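Local coordinates for protein glucanase (Clostridium thermocellum, PDB 5GXX) that probably hydrolyses internal beta-1,4-glucosidic bonds of cellulose as a family 9 endoglucanase of the cellulosome, at residues 328-340 and 418-430. The protein carries 1 engineered substitution. Sequence-based numbering, arbitrary orientation.
Sequences YYNFAKSQIDYAL and FVGALCRLTAEYG
Tyr329 and Ile336, two turns apart on helix 328-340, each sit as a knob in a hole formed by helix 418-429. The pairing belongs to the helical catalytic domain of glycoside hydrolase family 9, an (alpha/alpha)6 barrel, and the axes cross at -108° with a closest approach of 10.8 Å. At the buried end, Ile336 fills a pocket made by Phe418, Ala421, Leu422 and Leu425. Its CD1 presses on Ala421 CB at 3.4 Å, a close carbon-carbon approach, and also meets the edge of the Phe418 ring. With CG1 beside the backbone N (chi1 -59°), CG2 is turned toward Leu425 CD1, 3.7 Å off, and Leu422 CD2. One helical turn on, Leu340 CD2 touches Phe418 CZ in the plane of that ring, while Leu422 CD1 lies over one face, offset toward the rim.

Toward the more exposed end the contact becomes polar. Tyr329 reaches out with CG anti to the backbone N, bringing its hydroxyl between Glu428 and Tyr429. Tyr329 OH donates to Glu428 OE1 at 2.6 Å and accepts from Tyr429 OH at 2.7 Å, so the phenol oxygen bridges two side chains of the other helix. Arg424 NH2 lies beside Tyr329 CE2 at the ring edge, 3.6 Å away, with ring and guanidinium planes 47° apart. Lys333 passes its CG and CD across Leu425 CD2 at a slant and brings CE to 3.7 Å from Tyr429 OH; its NZ turns back to a salt bridge with Asp337.

Further out, Asp317 takes a salt bridge from Arg424 NE, and Phe313 of helix 301-318 meets the Tyr329 ring. Arg424 NH1 makes a salt-bridging hydrogen bond to Glu428 OE1 at 2.9 Å, approaching the carboxylate from the face opposite to the one used by Tyr329 OH.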
loop_
_atom_site.group_PDB
_atom_site.type_symbol
_atom_site.label_atom_id
_atom_site.label_comp_id
_atom_site.label_asym_id
_atom_site.label_seq_id
_atom_site.Cartn_x
_atom_site.Cartn_y
_atom_site.Cartn_z
ATOM N N TYR A 328 21.522 -35.529 48.827
ATOM C CA TYR A 328 20.449 -34.710 48.262
ATOM C C TYR A 328 20.667 -33.215 48.410
ATOM O O TYR A 328 20.333 -32.461 47.494
ATOM C CB TYR A 328 19.084 -35.129 48.817
ATOM C CG TYR A 328 18.735 -36.563 48.509
ATOM C CD1 TYR A 328 19.038 -37.149 47.289
ATOM C CD2 TYR A 328 18.072 -37.340 49.455
ATOM C CE1 TYR A 328 18.721 -38.462 47.012
ATOM C CE2 TYR A 328 17.749 -38.647 49.191
ATOM C CZ TYR A 328 18.078 -39.215 47.983
ATOM O OH TYR A 328 17.739 -40.532 47.756
ATOM N N TYR A 329 21.219 -32.791 49.550
ATOM C CA TYR A 329 21.594 -31.391 49.754
ATOM C C TYR A 329 22.624 -30.944 48.712
ATOM O O TYR A 329 22.484 -29.868 48.136
ATOM C CB TYR A 329 22.177 -31.179 51.161
ATOM C CG TYR A 329 22.599 -29.752 51.446
ATOM C CD1 TYR A 329 23.872 -29.280 51.093
ATOM C CD2 TYR A 329 21.723 -28.854 52.056
ATOM C CE1 TYR A 329 24.269 -27.972 51.338
ATOM C CE2 TYR A 329 22.119 -27.542 52.309
ATOM C CZ TYR A 329 23.391 -27.111 51.951
ATOM O OH TYR A 329 23.774 -25.817 52.200
ATOM N N ASN A 330 23.658 -31.750 48.473
ATOM C CA ASN A 330 24.723 -31.322 47.558
ATOM C C ASN A 330 24.176 -31.188 46.135
ATOM O O ASN A 330 24.513 -30.238 45.407
ATOM C CB ASN A 330 25.858 -32.350 47.572
ATOM C CG ASN A 330 26.754 -32.241 48.798
ATOM O OD1 ASN A 330 26.680 -31.274 49.560
ATOM N ND2 ASN A 330 27.629 -33.237 48.968
ATOM N N PHE A 331 23.330 -32.154 45.769
ATOM C CA PHE A 331 22.630 -32.045 44.480
ATOM C C PHE A 331 21.859 -30.730 44.367
ATOM O O PHE A 331 22.002 -29.993 43.381
ATOM C CB PHE A 331 21.678 -33.230 44.250
ATOM C CG PHE A 331 20.619 -32.939 43.221
ATOM C CD1 PHE A 331 20.938 -32.922 41.868
ATOM C CD2 PHE A 331 19.312 -32.643 43.617
ATOM C CE1 PHE A 331 19.975 -32.595 40.927
ATOM C CE2 PHE A 331 18.352 -32.300 42.675
ATOM C CZ PHE A 331 18.674 -32.312 41.325
ATOM N N ALA A 332 21.023 -30.449 45.362
ATOM C CA ALA A 332 20.167 -29.267 45.308
ATOM C C ALA A 332 21.008 -27.987 45.210
ATOM O O ALA A 332 20.773 -27.152 44.336
ATOM C CB ALA A 332 19.267 -29.259 46.550
ATOM N N LYS A 333 21.999 -27.847 46.091
ATOM C CA LYS A 333 22.786 -26.613 46.106
ATOM C C LYS A 333 23.562 -26.485 44.798
ATOM O O LYS A 333 23.719 -25.372 44.289
ATOM C CB LYS A 333 23.712 -26.537 47.336
ATOM C CG LYS A 333 24.505 -25.229 47.423
ATOM C CD LYS A 333 25.273 -25.129 48.740
ATOM C CE LYS A 333 25.772 -23.707 48.958
ATOM N NZ LYS A 333 26.954 -23.417 48.081
ATOM N N SER A 334 24.001 -27.613 44.242
ATOM C CA SER A 334 24.756 -27.557 42.999
ATOM C C SER A 334 23.912 -27.003 41.854
ATOM O O SER A 334 24.418 -26.313 40.970
ATOM C CB SER A 334 25.349 -28.921 42.626
ATOM O OG SER A 334 24.378 -29.785 42.078
ATOM N N GLN A 335 22.617 -27.320 41.873
ATOM C CA GLN A 335 21.764 -26.829 40.787
ATOM C C GLN A 335 21.430 -25.349 40.929
ATOM O O GLN A 335 21.439 -24.604 39.949
ATOM C CB GLN A 335 20.468 -27.639 40.680
ATOM C CG GLN A 335 20.730 -29.127 40.450
ATOM C CD GLN A 335 21.602 -29.391 39.241
ATOM O OE1 GLN A 335 21.173 -29.206 38.101
ATOM N NE2 GLN A 335 22.821 -29.846 39.483
ATOM N N ILE A 336 21.145 -24.916 42.151
ATOM C CA ILE A 336 20.928 -23.496 42.364
ATOM C C ILE A 336 22.192 -22.698 42.025
ATOM O O ILE A 336 22.128 -21.675 41.347
ATOM C CB ILE A 336 20.450 -23.205 43.814
ATOM C CG1 ILE A 336 19.141 -23.951 44.142
ATOM C CG2 ILE A 336 20.359 -21.683 44.041
ATOM C CD1 ILE A 336 18.009 -23.735 43.137
ATOM N N ASP A 337 23.342 -23.202 42.486
ATOM C CA ASP A 337 24.586 -22.454 42.249
ATOM C C ASP A 337 24.911 -22.377 40.765
ATOM O O ASP A 337 25.400 -21.352 40.292
ATOM C CB ASP A 337 25.782 -23.013 43.040
ATOM C CG ASP A 337 25.660 -22.770 44.545
ATOM O OD1 ASP A 337 24.765 -22.010 44.975
ATOM O OD2 ASP A 337 26.463 -23.388 45.289
ATOM N N TYR A 338 24.594 -23.434 40.013
ATOM C CA TYR A 338 24.765 -23.374 38.563
ATOM C C TYR A 338 23.963 -22.217 37.981
ATOM O O TYR A 338 24.478 -21.410 37.216
ATOM C CB TYR A 338 24.368 -24.696 37.890
ATOM C CG TYR A 338 24.665 -24.741 36.407
ATOM C CD1 TYR A 338 23.952 -23.953 35.514
ATOM C CD2 TYR A 338 25.692 -25.529 35.897
ATOM C CE1 TYR A 338 24.217 -23.969 34.149
ATOM C CE2 TYR A 338 25.960 -25.558 34.535
ATOM C CZ TYR A 338 25.195 -24.802 33.663
ATOM O OH TYR A 338 25.450 -24.751 32.307
ATOM N N ALA A 339 22.700 -22.105 38.383
ATOM C CA ALA A 339 21.843 -21.011 37.902
ATOM C C ALA A 339 22.361 -19.611 38.242
ATOM O O ALA A 339 22.120 -18.649 37.505
ATOM C CB ALA A 339 20.437 -21.205 38.456
ATOM N N LEU A 340 23.074 -19.499 39.365
ATOM C CA LEU A 340 23.555 -18.196 39.856
ATOM C C LEU A 340 24.947 -17.836 39.361
ATOM O O LEU A 340 25.358 -16.675 39.489
ATOM C CB LEU A 340 23.517 -18.162 41.390
ATOM C CG LEU A 340 22.160 -18.366 42.078
ATOM C CD1 LEU A 340 22.230 -18.230 43.592
ATOM C CD2 LEU A 340 21.074 -17.408 41.560
ATOM N N PHE A 418 12.245 -22.337 42.195
ATOM C CA PHE A 418 13.471 -21.551 42.425
ATOM C C PHE A 418 13.405 -20.655 43.661
ATOM O O PHE A 418 14.315 -20.643 44.491
ATOM C CB PHE A 418 13.767 -20.785 41.134
ATOM C CG PHE A 418 15.021 -19.951 41.135
ATOM C CD1 PHE A 418 16.253 -20.522 41.432
ATOM C CD2 PHE A 418 14.959 -18.626 40.710
ATOM C CE1 PHE A 418 17.403 -19.766 41.345
ATOM C CE2 PHE A 418 16.113 -17.871 40.622
ATOM C CZ PHE A 418 17.317 -18.443 40.957
ATOM N N VAL A 419 12.337 -19.877 43.788
ATOM C CA VAL A 419 12.036 -19.209 45.049
ATOM C C VAL A 419 12.114 -20.110 46.279
ATOM O O VAL A 419 12.746 -19.731 47.264
ATOM C CB VAL A 419 10.680 -18.466 44.972
ATOM C CG1 VAL A 419 10.245 -18.002 46.370
ATOM C CG2 VAL A 419 10.801 -17.282 44.022
ATOM N N GLY A 420 11.510 -21.297 46.254
ATOM C CA GLY A 420 11.547 -22.189 47.415
ATOM C C GLY A 420 12.968 -22.610 47.751
ATOM O O GLY A 420 13.398 -22.594 48.909
ATOM N N ALA A 421 13.742 -22.979 46.738
ATOM C CA ALA A 421 15.154 -23.304 46.957
ATOM C C ALA A 421 16.021 -22.149 47.470
ATOM O O ALA A 421 16.882 -22.353 48.339
ATOM C CB ALA A 421 15.711 -23.925 45.689
ATOM N N LEU A 422 15.784 -20.934 46.977
ATOM C CA LEU A 422 16.482 -19.761 47.508
ATOM C C LEU A 422 16.070 -19.477 48.956
ATOM O O LEU A 422 16.905 -19.075 49.773
ATOM C CB LEU A 422 16.274 -18.519 46.638
ATOM C CG LEU A 422 16.849 -18.578 45.225
ATOM C CD1 LEU A 422 16.315 -17.425 44.359
ATOM C CD2 LEU A 422 18.383 -18.572 45.274
ATOM N N CYS A 423 14.802 -19.687 49.279
ATOM C CA CYS A 423 14.387 -19.606 50.686
ATOM C C CYS A 423 15.224 -20.536 51.566
ATOM O O CYS A 423 15.708 -20.111 52.617
ATOM C CB CYS A 423 12.913 -19.960 50.867
ATOM S SG CYS A 423 11.775 -18.692 50.304
ATOM N N ARG A 424 15.403 -21.791 51.158
ATOM C CA ARG A 424 16.219 -22.726 51.927
ATOM C C ARG A 424 17.658 -22.234 52.079
ATOM O O ARG A 424 18.247 -22.308 53.169
ATOM C CB ARG A 424 16.203 -24.105 51.255
ATOM C CG ARG A 424 17.077 -25.158 51.935
ATOM C CD ARG A 424 16.751 -25.296 53.425
ATOM N NE ARG A 424 17.528 -26.398 53.983
ATOM C CZ ARG A 424 18.835 -26.323 54.248
ATOM N NH1 ARG A 424 19.525 -25.200 54.053
ATOM N NH2 ARG A 424 19.465 -27.392 54.722
ATOM N N LEU A 425 18.238 -21.722 50.995
ATOM C CA LEU A 425 19.645 -21.342 51.047
ATOM C C LEU A 425 19.877 -20.062 51.844
ATOM O O LEU A 425 20.865 -19.956 52.578
ATOM C CB LEU A 425 20.229 -21.276 49.637
ATOM C CG LEU A 425 20.527 -22.679 49.102
ATOM C CD1 LEU A 425 20.545 -22.687 47.575
ATOM C CD2 LEU A 425 21.825 -23.257 49.690
ATOM N N THR A 426 18.974 -19.093 51.735
ATOM C CA THR A 426 19.153 -17.877 52.522
ATOM C C THR A 426 18.883 -18.167 53.994
ATOM O O THR A 426 19.548 -17.596 54.863
ATOM C CB THR A 426 18.342 -16.676 52.004
ATOM O OG1 THR A 426 18.809 -15.480 52.641
ATOM C CG2 THR A 426 16.866 -16.839 52.292
ATOM N N ALA A 427 17.958 -19.079 54.277
ATOM C CA ALA A 427 17.736 -19.498 55.656
ATOM C C ALA A 427 19.040 -19.972 56.276
ATOM O O ALA A 427 19.366 -19.624 57.420
ATOM C CB ALA A 427 16.695 -20.612 55.706
ATOM N N GLU A 428 19.811 -20.748 55.528
ATOM C CA GLU A 428 21.060 -21.270 56.076
ATOM C C GLU A 428 22.194 -20.243 56.073
ATOM O O GLU A 428 22.926 -20.108 57.064
ATOM C CB GLU A 428 21.479 -22.504 55.285
ATOM C CG GLU A 428 22.856 -23.036 55.670
ATOM C CD GLU A 428 23.148 -24.402 55.086
ATOM O OE1 GLU A 428 22.413 -24.855 54.197
ATOM O OE2 GLU A 428 24.144 -25.033 55.485
ATOM N N TYR A 429 22.350 -19.521 54.971
ATOM C CA TYR A 429 23.553 -18.713 54.791
ATOM C C TYR A 429 23.352 -17.240 55.088
ATOM O O TYR A 429 24.320 -16.487 55.162
ATOM C CB TYR A 429 24.126 -18.910 53.391
ATOM C CG TYR A 429 24.612 -20.323 53.180
ATOM C CD1 TYR A 429 25.799 -20.761 53.764
ATOM C CD2 TYR A 429 23.869 -21.247 52.448
ATOM C CE1 TYR A 429 26.242 -22.061 53.585
ATOM C CE2 TYR A 429 24.314 -22.547 52.248
ATOM C CZ TYR A 429 25.505 -22.953 52.823
ATOM O OH TYR A 429 25.950 -24.251 52.655
ATOM N N GLY A 430 22.100 -16.834 55.275
ATOM C CA GLY A 430 21.804 -15.430 55.509
ATOM C C GLY A 430 21.964 -14.649 54.222
ATOM O O GLY A 430 21.472 -15.053 53.162
#